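Family 88 glycosyl hydrolase (Bacteroides thetaiotaomicron, PDB 5NOA) probably acts as a polysaccharide lyase that removes the rhamnose caps of complex arabinogalactan proteins such as gum arabic. Local coordinates at residues N58-T63 with Y117-Q122; M164-M169 with A234-V239. All coordinates share one frame; numbering follows the deposited sequence.

Contact 1. Residues N58-T63 with Y117-Q122; sequences NAAYHT and YQICFQ
Ala59 and Ile119 make the main apolar meeting: the methyl of Ala59 faces the other segment, with CB 3.7 Å from Ile119 CG2, and it also sits beside the backbone of Cys120. The longer branch of Ile119 reaches further along the helix. CG1 stands anti to the backbone N (chi1 167°) and the chain stays extended, which lays CD1 against the backbone of Ala60, 3.8 Å from Ala60 CA. The same methyl lies 4.1 Å from Thr63 CG2, the two side chains crossing at about a right angle.

The polar part needs no direct bond between the segments. One water donates to both carbonyls, 2.9 Å from Ala59 O and 3.0 Å from Ile119 O, bridging the two backbones. Thr63 turns its methyl to Gln122, CG2 lying 3.7 Å from Gln122 OE1, while its hydroxyl donates back within the helix, OG1 to Ala60 O at 2.8 Å, with the donor 16° off the carbonyl plane. That hydroxyl also bonds Tyr163 OH, so a valine here would probably leave both Ala60 O and Tyr163 OH without this partner.

Trp84 of helix 75-87 packs on Ala59 and Cys120, while helix 160-176 meets Ile119 through Tyr163 and Met164, and Gln122 NE2 bonds Tyr163 O. The contact joins helix 56-72 to the start of helix 120-130, consistent with the family's (alpha/alpha)6 barrel, with helices 75-87 and 160-176 packed on it.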
loop_
_atom_site.group_PDB
_atom_site.type_symbol
_atom_site.label_atom_id
_atom_site.label_comp_id
_atom_site.label_asym_id
_atom_site.label_seq_id
_atom_site.Cartn_x
_atom_site.Cartn_y
_atom_site.Cartn_z
ATOM N N ASN A 58 1.927 -11.240 -2.750
ATOM C CA ASN A 58 3.350 -11.295 -3.089
ATOM C C ASN A 58 3.789 -9.982 -3.687
ATOM O O ASN A 58 4.871 -9.455 -3.364
ATOM C CB ASN A 58 3.630 -12.430 -4.063
ATOM C CG ASN A 58 3.463 -13.783 -3.451
ATOM O OD1 ASN A 58 3.600 -13.958 -2.243
ATOM N ND2 ASN A 58 3.176 -14.755 -4.293
ATOM N N ALA A 59 2.960 -9.407 -4.545
ATOM C CA ALA A 59 3.311 -8.154 -5.200
ATOM C C ALA A 59 3.472 -7.001 -4.214
ATOM O O ALA A 59 4.302 -6.111 -4.414
ATOM C CB ALA A 59 2.310 -7.819 -6.275
ATOM N N ALA A 60 2.672 -7.005 -3.151
ATOM C CA ALA A 60 2.762 -5.973 -2.136
ATOM C C ALA A 60 4.086 -6.058 -1.408
ATOM O O ALA A 60 4.719 -5.039 -1.135
ATOM C CB ALA A 60 1.569 -6.041 -1.179
ATOM N N TYR A 61 4.525 -7.268 -1.059
ATOM C CA TYR A 61 5.859 -7.459 -0.510
ATOM C C TYR A 61 6.889 -6.809 -1.431
ATOM O O TYR A 61 7.772 -6.079 -0.965
ATOM C CB TYR A 61 6.201 -8.954 -0.275
ATOM C CG TYR A 61 7.677 -9.093 -0.058
ATOM C CD1 TYR A 61 8.278 -8.713 1.135
ATOM C CD2 TYR A 61 8.518 -9.433 -1.109
ATOM C CE1 TYR A 61 9.663 -8.692 1.282
ATOM C CE2 TYR A 61 9.883 -9.428 -0.958
ATOM C CZ TYR A 61 10.457 -9.044 0.222
ATOM O OH TYR A 61 11.841 -9.012 0.319
ATOM N N HIS A 62 6.800 -7.075 -2.732
ATOM C CA HIS A 62 7.804 -6.567 -3.654
ATOM C C HIS A 62 7.841 -5.053 -3.713
ATOM O O HIS A 62 8.915 -4.483 -3.909
ATOM C CB HIS A 62 7.684 -7.232 -5.031
ATOM C CG HIS A 62 8.271 -8.601 -5.030
ATOM N ND1 HIS A 62 9.635 -8.807 -5.135
ATOM C CD2 HIS A 62 7.696 -9.810 -4.784
ATOM C CE1 HIS A 62 9.859 -10.097 -4.960
ATOM N NE2 HIS A 62 8.713 -10.732 -4.755
ATOM N N THR A 63 6.702 -4.387 -3.498
ATOM C CA THR A 63 6.740 -2.939 -3.424
ATOM C C THR A 63 7.617 -2.481 -2.249
ATOM O O THR A 63 8.323 -1.469 -2.355
ATOM C CB THR A 63 5.373 -2.250 -3.431
ATOM O OG1 THR A 63 4.668 -2.466 -2.200
ATOM C CG2 THR A 63 4.544 -2.647 -4.577
ATOM N N TYR A 117 -4.214 -8.228 -9.639
ATOM C CA TYR A 117 -3.305 -8.779 -10.632
ATOM C C TYR A 117 -2.572 -7.724 -11.418
ATOM O O TYR A 117 -1.925 -8.039 -12.446
ATOM C CB TYR A 117 -4.006 -9.803 -11.539
ATOM C CG TYR A 117 -3.817 -11.228 -11.126
ATOM C CD1 TYR A 117 -2.542 -11.757 -10.935
ATOM C CD2 TYR A 117 -4.923 -12.045 -10.983
ATOM C CE1 TYR A 117 -2.380 -13.099 -10.599
ATOM C CE2 TYR A 117 -4.767 -13.375 -10.653
ATOM C CZ TYR A 117 -3.498 -13.892 -10.469
ATOM O OH TYR A 117 -3.357 -15.205 -10.095
ATOM N N GLN A 118 -2.619 -6.478 -10.952
ATOM C CA GLN A 118 -1.928 -5.380 -11.599
ATOM C C GLN A 118 -0.880 -4.701 -10.736
ATOM O O GLN A 118 -0.027 -3.996 -11.253
ATOM C CB GLN A 118 -2.961 -4.369 -12.087
ATOM C CG GLN A 118 -3.958 -4.947 -13.083
ATOM C CD GLN A 118 -5.032 -3.977 -13.470
ATOM O OE1 GLN A 118 -5.319 -3.035 -12.736
ATOM N NE2 GLN A 118 -5.683 -4.215 -14.622
ATOM N N ILE A 119 -0.929 -4.919 -9.417
ATOM C CA ILE A 119 0.098 -4.336 -8.574
ATOM C C ILE A 119 1.477 -4.834 -8.944
ATOM O O ILE A 119 2.463 -4.095 -8.793
ATOM C CB ILE A 119 -0.219 -4.500 -7.074
ATOM C CG1 ILE A 119 1.013 -4.162 -6.192
ATOM C CG2 ILE A 119 -0.761 -5.874 -6.738
ATOM C CD1 ILE A 119 0.723 -4.058 -4.697
ATOM N N CYS A 120 1.599 -6.058 -9.456
ATOM C CA CYS A 120 2.905 -6.522 -9.942
ATOM C C CYS A 120 3.542 -5.547 -10.948
ATOM O O CYS A 120 4.755 -5.444 -11.006
ATOM C CB CYS A 120 2.767 -7.925 -10.531
ATOM S SG CYS A 120 1.669 -8.082 -11.941
ATOM N N PHE A 121 2.716 -4.862 -11.736
ATOM C CA PHE A 121 3.223 -3.914 -12.706
ATOM C C PHE A 121 4.023 -2.796 -12.067
ATOM O O PHE A 121 4.881 -2.214 -12.742
ATOM C CB PHE A 121 2.081 -3.306 -13.545
ATOM C CG PHE A 121 1.182 -4.288 -14.288
ATOM C CD1 PHE A 121 1.590 -5.567 -14.612
ATOM C CD2 PHE A 121 -0.078 -3.861 -14.737
ATOM C CE1 PHE A 121 0.752 -6.416 -15.341
ATOM C CE2 PHE A 121 -0.894 -4.682 -15.456
ATOM C CZ PHE A 121 -0.488 -5.967 -15.762
ATOM N N GLN A 122 3.738 -2.466 -10.795
ATOM C CA GLN A 122 4.551 -1.454 -10.114
ATOM C C GLN A 122 6.015 -1.864 -10.061
ATOM O O GLN A 122 6.930 -1.062 -10.299
ATOM C CB GLN A 122 4.060 -1.197 -8.700
ATOM C CG GLN A 122 2.639 -0.673 -8.627
ATOM C CD GLN A 122 2.226 -0.287 -7.220
ATOM O OE1 GLN A 122 3.058 0.220 -6.441
ATOM N NE2 GLN A 122 0.950 -0.460 -6.887
HETATM O O HOH W 1 4.660 -5.254 -7.159
#

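Contact 2. Residues M164-M169 with A234-V239; sequences MVMPVM and AGLAKV
Pro167 and Val239 bring the backbones nearest, CA to CA 5.5 Å, where the segments 164-169 and 234-239 run side by side in the same direction, 1° apart in axis and 8.5 Å at closest approach. Proline has no N-H to give to the preceding turn, and helix 164-169 is kinked there; Val168 N makes just a weak bond, to Val165 O.

Met166 does most of the touching. Its CB presses on Val239 CG2 at 3.5 Å, tighter than usual for two carbons, with the two side chains crossing at about a right angle. Beyond CB the chain runs on and then bends at the sulfur (chi3 -55°), bringing CE down on the backbone of the other helix, 3.5 Å from Gly235 C. Gly235 has no side chain, and CE rests directly on its backbone. Leu236 borders the same methyl, CD2 lying 3.9 Å from Met166 CE.

On Pro167 the ring packs against the aliphatic part of Lys238: CG is 3.9 Å from Lys238 CB, and bends further out in the lysine bring CE back to 4.1 Å from the same Pro167 CG.

Leu185 and Leu189 of helix 180-196 also pack on Met166. Two parallel, buried helices joined in sequence through an intervening helix are consistent with neighbouring inner helices of the (alpha/alpha)6 barrel known for this family.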
loop_
_atom_site.group_PDB
_atom_site.type_symbol
_atom_site.label_atom_id
_atom_site.label_comp_id
_atom_site.label_asym_id
_atom_site.label_seq_id
_atom_site.Cartn_x
_atom_site.Cartn_y
_atom_site.Cartn_z
ATOM N N MET A 164 -3.133 -0.755 -5.154
ATOM C CA MET A 164 -2.685 -1.734 -6.148
ATOM C C MET A 164 -2.445 -1.068 -7.487
ATOM O O MET A 164 -1.483 -1.420 -8.169
ATOM C CB MET A 164 -3.702 -2.865 -6.346
ATOM C CG MET A 164 -4.091 -3.664 -5.132
ATOM S SD MET A 164 -2.735 -4.212 -4.133
ATOM C CE MET A 164 -3.542 -4.640 -2.594
ATOM N N VAL A 165 -3.310 -0.116 -7.871
ATOM C CA VAL A 165 -3.322 0.353 -9.240
ATOM C C VAL A 165 -2.985 1.827 -9.406
ATOM O O VAL A 165 -2.418 2.194 -10.435
ATOM C CB VAL A 165 -4.611 -0.001 -10.015
ATOM C CG1 VAL A 165 -4.374 0.060 -11.507
ATOM C CG2 VAL A 165 -5.102 -1.381 -9.650
ATOM N N MET A 166 -3.285 2.702 -8.452
ATOM C CA MET A 166 -2.970 4.113 -8.703
ATOM C C MET A 166 -1.519 4.318 -9.064
ATOM O O MET A 166 -1.245 5.043 -10.007
ATOM C CB MET A 166 -3.355 5.014 -7.548
ATOM C CG MET A 166 -4.841 5.113 -7.288
ATOM S SD MET A 166 -5.321 6.423 -6.159
ATOM C CE MET A 166 -4.320 6.049 -4.737
ATOM N N PRO A 167 -0.564 3.702 -8.342
ATOM C CA PRO A 167 0.850 3.917 -8.701
ATOM C C PRO A 167 1.264 3.280 -10.012
ATOM O O PRO A 167 2.261 3.707 -10.612
ATOM C CB PRO A 167 1.626 3.340 -7.506
ATOM C CG PRO A 167 0.583 3.253 -6.405
ATOM C CD PRO A 167 -0.675 2.896 -7.122
ATOM N N VAL A 168 0.505 2.311 -10.516
ATOM C CA VAL A 168 0.728 1.807 -11.866
ATOM C C VAL A 168 0.518 2.920 -12.874
ATOM O O VAL A 168 1.274 3.073 -13.828
ATOM C CB VAL A 168 -0.204 0.620 -12.190
ATOM C CG1 VAL A 168 -0.067 0.188 -13.663
ATOM C CG2 VAL A 168 0.109 -0.576 -11.309
ATOM N N MET A 169 -0.522 3.709 -12.643
ATOM C CA MET A 169 -0.870 4.786 -13.579
ATOM C C MET A 169 0.216 5.836 -13.643
ATOM O O MET A 169 0.623 6.279 -14.720
ATOM C CB MET A 169 -2.210 5.412 -13.214
ATOM C CG MET A 169 -3.363 4.424 -13.021
ATOM S SD MET A 169 -3.726 3.370 -14.429
ATOM C CE MET A 169 -4.851 4.430 -15.332
ATOM N N ALA A 234 -1.308 5.165 1.766
ATOM C CA ALA A 234 -0.034 4.843 1.127
ATOM C C ALA A 234 -0.073 4.975 -0.388
ATOM O O ALA A 234 0.889 5.418 -1.003
ATOM C CB ALA A 234 0.391 3.433 1.502
ATOM N N GLY A 235 -1.200 4.598 -0.979
ATOM C CA GLY A 235 -1.359 4.759 -2.404
ATOM C C GLY A 235 -1.358 6.188 -2.869
ATOM O O GLY A 235 -0.737 6.526 -3.875
ATOM N N LEU A 236 -2.043 7.053 -2.131
ATOM C CA LEU A 236 -2.033 8.458 -2.435
ATOM C C LEU A 236 -0.632 9.058 -2.283
ATOM O O LEU A 236 -0.227 9.895 -3.097
ATOM C CB LEU A 236 -3.038 9.220 -1.589
ATOM C CG LEU A 236 -4.492 9.021 -1.963
ATOM C CD1 LEU A 236 -5.422 9.553 -0.878
ATOM C CD2 LEU A 236 -4.807 9.631 -3.322
ATOM N N ALA A 237 0.122 8.639 -1.278
ATOM C CA ALA A 237 1.510 9.083 -1.156
ATOM C C ALA A 237 2.300 8.695 -2.388
ATOM O O ALA A 237 3.020 9.515 -2.932
ATOM C CB ALA A 237 2.118 8.518 0.121
ATOM N N LYS A 238 2.154 7.465 -2.851
ATOM C CA LYS A 238 2.898 7.046 -4.044
ATOM C C LYS A 238 2.479 7.803 -5.300
ATOM O O LYS A 238 3.329 8.129 -6.139
ATOM C CB LYS A 238 2.760 5.552 -4.210
ATOM C CG LYS A 238 3.584 4.798 -3.189
ATOM C CD LYS A 238 3.275 3.338 -3.207
ATOM C CE LYS A 238 4.008 2.580 -4.243
ATOM N NZ LYS A 238 5.485 2.526 -4.038
ATOM N N VAL A 239 1.198 8.138 -5.416
ATOM C CA VAL A 239 0.740 8.976 -6.533
ATOM C C VAL A 239 1.435 10.327 -6.467
ATOM O O VAL A 239 1.987 10.801 -7.491
ATOM C CB VAL A 239 -0.787 9.154 -6.530
ATOM C CG1 VAL A 239 -1.229 10.303 -7.416
ATOM C CG2 VAL A 239 -1.470 7.885 -6.964
#

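From the N terminus, helix 56-72 comes first; the chain then passes through helix 75-87 and a long irregular region, and contact 1 closes that excursion of 53 residues as helix 120-130 begins. Helix 135-149 leads on to helix 160-176, and contact 2 closes the next excursion, 64 residues that include helix 180-196. The two contacts follow in series, neither nested nor crossed, with centres about 11 Å apart. Gln122 ties them together: its NE2 makes a probable hydrogen bond to Met164 O at 2.9 Å, and its OE1 packs against Lys238 CE. Helices 56-72, 120-130, 160-176 and 226-242 are thereby joined in the buried interior.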